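Local coordinates for protein Alpha/beta hydrolase (PDB 6TJ2) that probably hydrolyses ester bonds, with methyl salicylate as a likely substrate, as an extracellular alpha/beta-hydrolase resembling tobacco salicylic acid binding protein 2, at residues 78-83 with 96-101; 90-95 with 116-121. All coordinates share one frame; numbering follows the deposited sequence.

Strand 73-75, at one edge of the parallel sheet, leads into the loop that holds 78-83. The chain then turns through Val90 into helix 92-105. Contact 1 closes this loop by joining 78-83 to the 96-101 part of the helix. From the helix the chain enters strand 111-117, inside the sheet, and turns sharply into helix 119-129. Contact 2 closes that second loop by joining 90-95 to 116-121. The two loops cross, because 90-95 lies between the segments of contact 1. Both use helix 92-105, and they touch where Tyr79 packs on Ile95 and Phe118. They tie together the edge-strand loop, the helix and the probable nucleophile elbow.

Contact 1 (78-83 with 96-101); sequences EYAGHG and TKSVVD
Ser98 and Ala80 make the polar join between the 78-83 loop and helix 92-105. Ala80 N donates to Ser98 OG over 3.0 Å, moderately bent at 147°. Ser98 chi1 is 70°, which places OG between its own backbone N and carbonyl carbon. From there the hydroxyl meets the loop amide and also bonds to Ile95 O, one turn back on the helix. Tyr79 CB lies against the same oxygen, 3.2 Å from Ser98 OG. Beside it, the CG2 branch of Val99 packs on Tyr79 CB at 3.7 Å. The tyrosine meets 96-101 mainly through CB. Its chi1 of 58° turns the ring away from 96-101, and its OH bonds to His51 O. Over one face of the His82 ring sits Tyr79 CE1, 3.4 Å above the plane. His82 ND1 donates to Ala80 O at 2.8 Å, almost straight, and this bond lies within the type II turn from Tyr79 to His82. The loop thus brings its own amide to the helix, and one serine hydroxyl serves both. Ser98 OG can accept from Ala80 N while its proton goes to the helix carbonyl, so the junction is polar at its centre and apolar beside it.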
loop_
_atom_site.group_PDB
_atom_site.type_symbol
_atom_site.label_atom_id
_atom_site.label_comp_id
_atom_site.label_asym_id
_atom_site.label_seq_id
_atom_site.Cartn_x
_atom_site.Cartn_y
_atom_site.Cartn_z
ATOM N N GLU A 78 20.982 11.222 -23.102
ATOM C CA GLU A 78 20.934 12.492 -22.373
ATOM C C GLU A 78 20.035 13.467 -23.164
ATOM O O GLU A 78 19.741 13.226 -24.366
ATOM C CB GLU A 78 22.334 13.087 -22.247
ATOM C CG GLU A 78 22.428 14.238 -21.274
ATOM C CD GLU A 78 21.767 13.833 -19.978
ATOM O OE1 GLU A 78 22.491 13.223 -19.149
ATOM O OE2 GLU A 78 20.586 14.179 -19.776
ATOM N N TYR A 79 19.521 14.480 -22.485
ATOM C CA TYR A 79 18.596 15.427 -23.136
ATOM C C TYR A 79 18.978 16.867 -22.803
ATOM O O TYR A 79 19.769 17.085 -21.945
ATOM C CB TYR A 79 17.144 15.019 -22.882
ATOM C CG TYR A 79 16.664 14.893 -21.455
ATOM C CD1 TYR A 79 16.475 15.990 -20.632
ATOM C CD2 TYR A 79 16.287 13.658 -20.970
ATOM C CE1 TYR A 79 15.931 15.851 -19.362
ATOM C CE2 TYR A 79 15.750 13.502 -19.704
ATOM C CZ TYR A 79 15.567 14.600 -18.897
ATOM O OH TYR A 79 15.008 14.470 -17.673
ATOM N N ALA A 80 18.311 17.778 -23.489
ATOM C CA ALA A 80 18.708 19.197 -23.502
ATOM C C ALA A 80 18.757 19.755 -22.080
ATOM O O ALA A 80 17.907 19.446 -21.230
ATOM C CB ALA A 80 17.797 20.000 -24.366
ATOM N N GLY A 81 19.795 20.549 -21.816
ATOM C CA GLY A 81 19.973 21.242 -20.542
ATOM C C GLY A 81 20.341 20.332 -19.388
ATOM O O GLY A 81 20.369 20.779 -18.233
ATOM N N HIS A 82 20.648 19.073 -19.687
ATOM C CA HIS A 82 21.027 18.073 -18.682
ATOM C C HIS A 82 22.332 17.414 -19.106
ATOM O O HIS A 82 22.778 17.546 -20.256
ATOM C CB HIS A 82 19.911 17.047 -18.477
ATOM C CG HIS A 82 18.676 17.652 -17.911
ATOM N ND1 HIS A 82 17.876 18.545 -18.610
ATOM C CD2 HIS A 82 18.095 17.457 -16.725
ATOM C CE1 HIS A 82 16.847 18.889 -17.807
ATOM N NE2 HIS A 82 16.955 18.238 -16.654
ATOM N N GLY A 83 22.984 16.785 -18.159
ATOM C CA GLY A 83 24.340 16.260 -18.395
ATOM C C GLY A 83 25.278 17.387 -18.703
ATOM O O GLY A 83 25.285 18.413 -17.993
ATOM N N THR A 96 12.133 17.622 -25.303
ATOM C CA THR A 96 11.366 16.649 -26.081
ATOM C C THR A 96 12.042 16.484 -27.435
ATOM O O THR A 96 12.250 15.365 -27.871
ATOM C CB THR A 96 9.928 17.103 -26.214
ATOM O OG1 THR A 96 9.358 17.190 -24.911
ATOM C CG2 THR A 96 9.132 16.205 -27.114
ATOM N N LYS A 97 12.418 17.594 -28.090
ATOM C CA LYS A 97 13.028 17.522 -29.413
ATOM C C LYS A 97 14.354 16.809 -29.306
ATOM O O LYS A 97 14.662 15.989 -30.207
ATOM C CB LYS A 97 13.219 18.916 -30.016
ATOM C CG LYS A 97 13.970 18.885 -31.343
ATOM C CD LYS A 97 13.871 20.174 -32.117
ATOM C CE LYS A 97 14.131 19.982 -33.603
ATOM N NZ LYS A 97 15.494 19.534 -33.841
ATOM N N SER A 98 15.122 17.021 -28.266
ATOM C CA SER A 98 16.426 16.300 -28.161
ATOM C C SER A 98 16.230 14.779 -28.091
ATOM O O SER A 98 17.012 14.004 -28.652
ATOM C CB SER A 98 17.272 16.834 -27.033
ATOM O OG SER A 98 16.763 16.522 -25.729
ATOM N N VAL A 99 15.191 14.313 -27.420
ATOM C CA VAL A 99 14.933 12.858 -27.321
ATOM C C VAL A 99 14.350 12.343 -28.619
ATOM O O VAL A 99 14.763 11.274 -29.109
ATOM C CB VAL A 99 14.027 12.562 -26.141
ATOM C CG1 VAL A 99 13.699 11.062 -26.100
ATOM C CG2 VAL A 99 14.667 13.030 -24.847
ATOM N N VAL A 100 13.443 13.072 -29.237
ATOM C CA VAL A 100 12.882 12.652 -30.554
ATOM C C VAL A 100 14.025 12.576 -31.565
ATOM O O VAL A 100 14.075 11.593 -32.356
ATOM C CB VAL A 100 11.785 13.622 -31.017
ATOM C CG1 VAL A 100 11.412 13.376 -32.467
ATOM C CG2 VAL A 100 10.570 13.528 -30.096
ATOM N N ASP A 101 14.918 13.551 -31.573
ATOM C CA ASP A 101 16.041 13.539 -32.552
ATOM C C ASP A 101 16.944 12.343 -32.282
ATOM O O ASP A 101 17.458 11.755 -33.236
ATOM C CB ASP A 101 16.804 14.847 -32.510
ATOM C CG ASP A 101 16.089 16.057 -33.109
ATOM O OD1 ASP A 101 15.121 15.857 -33.852
ATOM O OD2 ASP A 101 16.590 17.167 -32.794
#

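Contact 2 (90-95 with 116-121); sequences VTHEQI and HSFGGS
His92, in the first turn of helix 92-105, reaches Ser121 just after what is probably the nucleophile elbow of the alpha/beta-hydrolase fold. The elbow runs from strand 111-117 into helix 119-129. Ser117 has the strained backbone expected of the nucleophile there, with positive phi, and probably forms a triad with His264 and Asp234. The contact itself lies beside Ser117, on Phe118 and Ser121.

The tight part is buried. His92 has CG opposite its backbone N (chi1 -152°), which extends the imidazole across to the second helix. The CD2 corner of that ring meets the far end of Phe118, with His92 CD2 3.7 Å from Phe118 CZ. The rings meet obliquely, their planes at 70°. Ile95 adds its CD1 tip, 4.0 Å from Phe118 CZ. Pro209 of helix 208-211 touches all three side chains.

The outer side is looser. Glu93 and Gln94 are exposed and do not meet 116-121. Thr91 and Gln94 instead close the helix start as a capping box, with Gln94 N donating to Thr91 OG1 and Thr91 N to Gln94 OE1.

One polar chain runs through the buried part. Ser121 OG donates to Phe118 O, an oxygen that also accepts from Ser121 N. Ser121 OG in turn accepts from His92 NE2 over 2.9 Å, nearly straight at 169°, with Ser121 OG close to the imidazole plane.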
loop_
_atom_site.group_PDB
_atom_site.type_symbol
_atom_site.label_atom_id
_atom_site.label_comp_id
_atom_site.label_asym_id
_atom_site.label_seq_id
_atom_site.Cartn_x
_atom_site.Cartn_y
_atom_site.Cartn_z
ATOM N N VAL A 90 16.515 26.081 -20.572
ATOM C CA VAL A 90 15.939 25.022 -21.426
ATOM C C VAL A 90 14.433 24.909 -21.212
ATOM O O VAL A 90 13.930 25.130 -20.091
ATOM C CB VAL A 90 16.658 23.682 -21.212
ATOM C CG1 VAL A 90 16.261 23.066 -19.885
ATOM C CG2 VAL A 90 16.367 22.740 -22.325
ATOM N N THR A 91 13.720 24.608 -22.312
ATOM C CA THR A 91 12.268 24.396 -22.289
ATOM C C THR A 91 11.900 22.930 -22.446
ATOM O O THR A 91 12.694 22.113 -22.910
ATOM C CB THR A 91 11.562 25.204 -23.371
ATOM O OG1 THR A 91 11.927 24.625 -24.623
ATOM C CG2 THR A 91 11.959 26.667 -23.303
ATOM N N HIS A 92 10.665 22.623 -22.109
ATOM C CA HIS A 92 10.153 21.234 -22.306
ATOM C C HIS A 92 10.186 20.867 -23.781
ATOM O O HIS A 92 10.531 19.709 -24.133
ATOM C CB HIS A 92 8.713 21.093 -21.731
ATOM C CG HIS A 92 8.425 19.686 -21.302
ATOM N ND1 HIS A 92 8.082 18.718 -22.197
ATOM C CD2 HIS A 92 8.426 19.155 -20.075
ATOM C CE1 HIS A 92 7.825 17.614 -21.529
ATOM N NE2 HIS A 92 8.091 17.810 -20.218
ATOM N N GLU A 93 9.896 21.797 -24.676
ATOM C CA GLU A 93 9.939 21.521 -26.122
ATOM C C GLU A 93 11.365 21.160 -26.535
ATOM O O GLU A 93 11.535 20.251 -27.329
ATOM C CB GLU A 93 9.432 22.749 -26.849
ATOM C CG GLU A 93 9.469 22.617 -28.346
ATOM C CD GLU A 93 8.921 23.825 -29.076
ATOM O OE1 GLU A 93 8.128 24.587 -28.475
ATOM O OE2 GLU A 93 9.202 23.912 -30.287
ATOM N N GLN A 94 12.358 21.862 -26.027
ATOM C CA GLN A 94 13.756 21.578 -26.404
ATOM C C GLN A 94 14.156 20.198 -25.865
ATOM O O GLN A 94 14.860 19.444 -26.554
ATOM C CB GLN A 94 14.701 22.653 -25.866
ATOM C CG GLN A 94 14.615 23.980 -26.630
ATOM C CD GLN A 94 15.363 25.069 -25.905
ATOM O OE1 GLN A 94 15.333 25.233 -24.707
ATOM N NE2 GLN A 94 16.103 25.850 -26.699
ATOM N N ILE A 95 13.751 19.859 -24.639
ATOM C CA ILE A 95 14.056 18.498 -24.085
ATOM C C ILE A 95 13.390 17.465 -24.977
ATOM O O ILE A 95 14.056 16.461 -25.387
ATOM C CB ILE A 95 13.553 18.445 -22.632
ATOM C CG1 ILE A 95 14.448 19.289 -21.734
ATOM C CG2 ILE A 95 13.470 16.986 -22.184
ATOM C CD1 ILE A 95 13.959 19.448 -20.322
ATOM N N HIS A 116 11.335 7.897 -15.714
ATOM C CA HIS A 116 11.358 8.040 -14.244
ATOM C C HIS A 116 11.092 9.479 -13.888
ATOM O O HIS A 116 11.617 10.366 -14.574
ATOM C CB HIS A 116 12.669 7.525 -13.710
ATOM C CG HIS A 116 12.848 7.604 -12.244
ATOM N ND1 HIS A 116 13.421 8.655 -11.646
ATOM C CD2 HIS A 116 12.537 6.719 -11.259
ATOM C CE1 HIS A 116 13.532 8.427 -10.346
ATOM N NE2 HIS A 116 13.020 7.249 -10.104
ATOM N N SER A 117 10.293 9.724 -12.852
ATOM C CA SER A 117 10.002 11.070 -12.315
ATOM C C SER A 117 9.587 12.053 -13.420
ATOM O O SER A 117 8.609 11.796 -14.144
ATOM C CB SER A 117 11.091 11.507 -11.367
ATOM O OG SER A 117 12.375 11.538 -11.949
ATOM N N PHE A 118 10.214 13.223 -13.532
ATOM C CA PHE A 118 9.927 14.247 -14.554
ATOM C C PHE A 118 9.973 13.586 -15.918
ATOM O O PHE A 118 9.310 14.017 -16.875
ATOM C CB PHE A 118 10.979 15.344 -14.453
ATOM C CG PHE A 118 11.081 16.272 -15.640
ATOM C CD1 PHE A 118 10.149 17.272 -15.864
ATOM C CD2 PHE A 118 12.051 16.098 -16.617
ATOM C CE1 PHE A 118 10.205 18.085 -16.991
ATOM C CE2 PHE A 118 12.109 16.906 -17.756
ATOM C CZ PHE A 118 11.181 17.897 -17.935
ATOM N N GLY A 119 10.779 12.544 -16.093
ATOM C CA GLY A 119 10.820 11.776 -17.316
ATOM C C GLY A 119 9.480 11.221 -17.771
ATOM O O GLY A 119 9.311 10.992 -18.969
ATOM N N GLY A 120 8.512 11.058 -16.849
ATOM C CA GLY A 120 7.160 10.708 -17.312
ATOM C C GLY A 120 6.557 11.747 -18.223
ATOM O O GLY A 120 5.861 11.400 -19.197
ATOM N N SER A 121 6.797 13.014 -17.937
ATOM C CA SER A 121 6.276 14.083 -18.814
ATOM C C SER A 121 6.966 14.073 -20.173
ATOM O O SER A 121 6.304 14.344 -21.214
ATOM C CB SER A 121 6.336 15.440 -18.188
ATOM O OG SER A 121 7.646 15.941 -18.100
#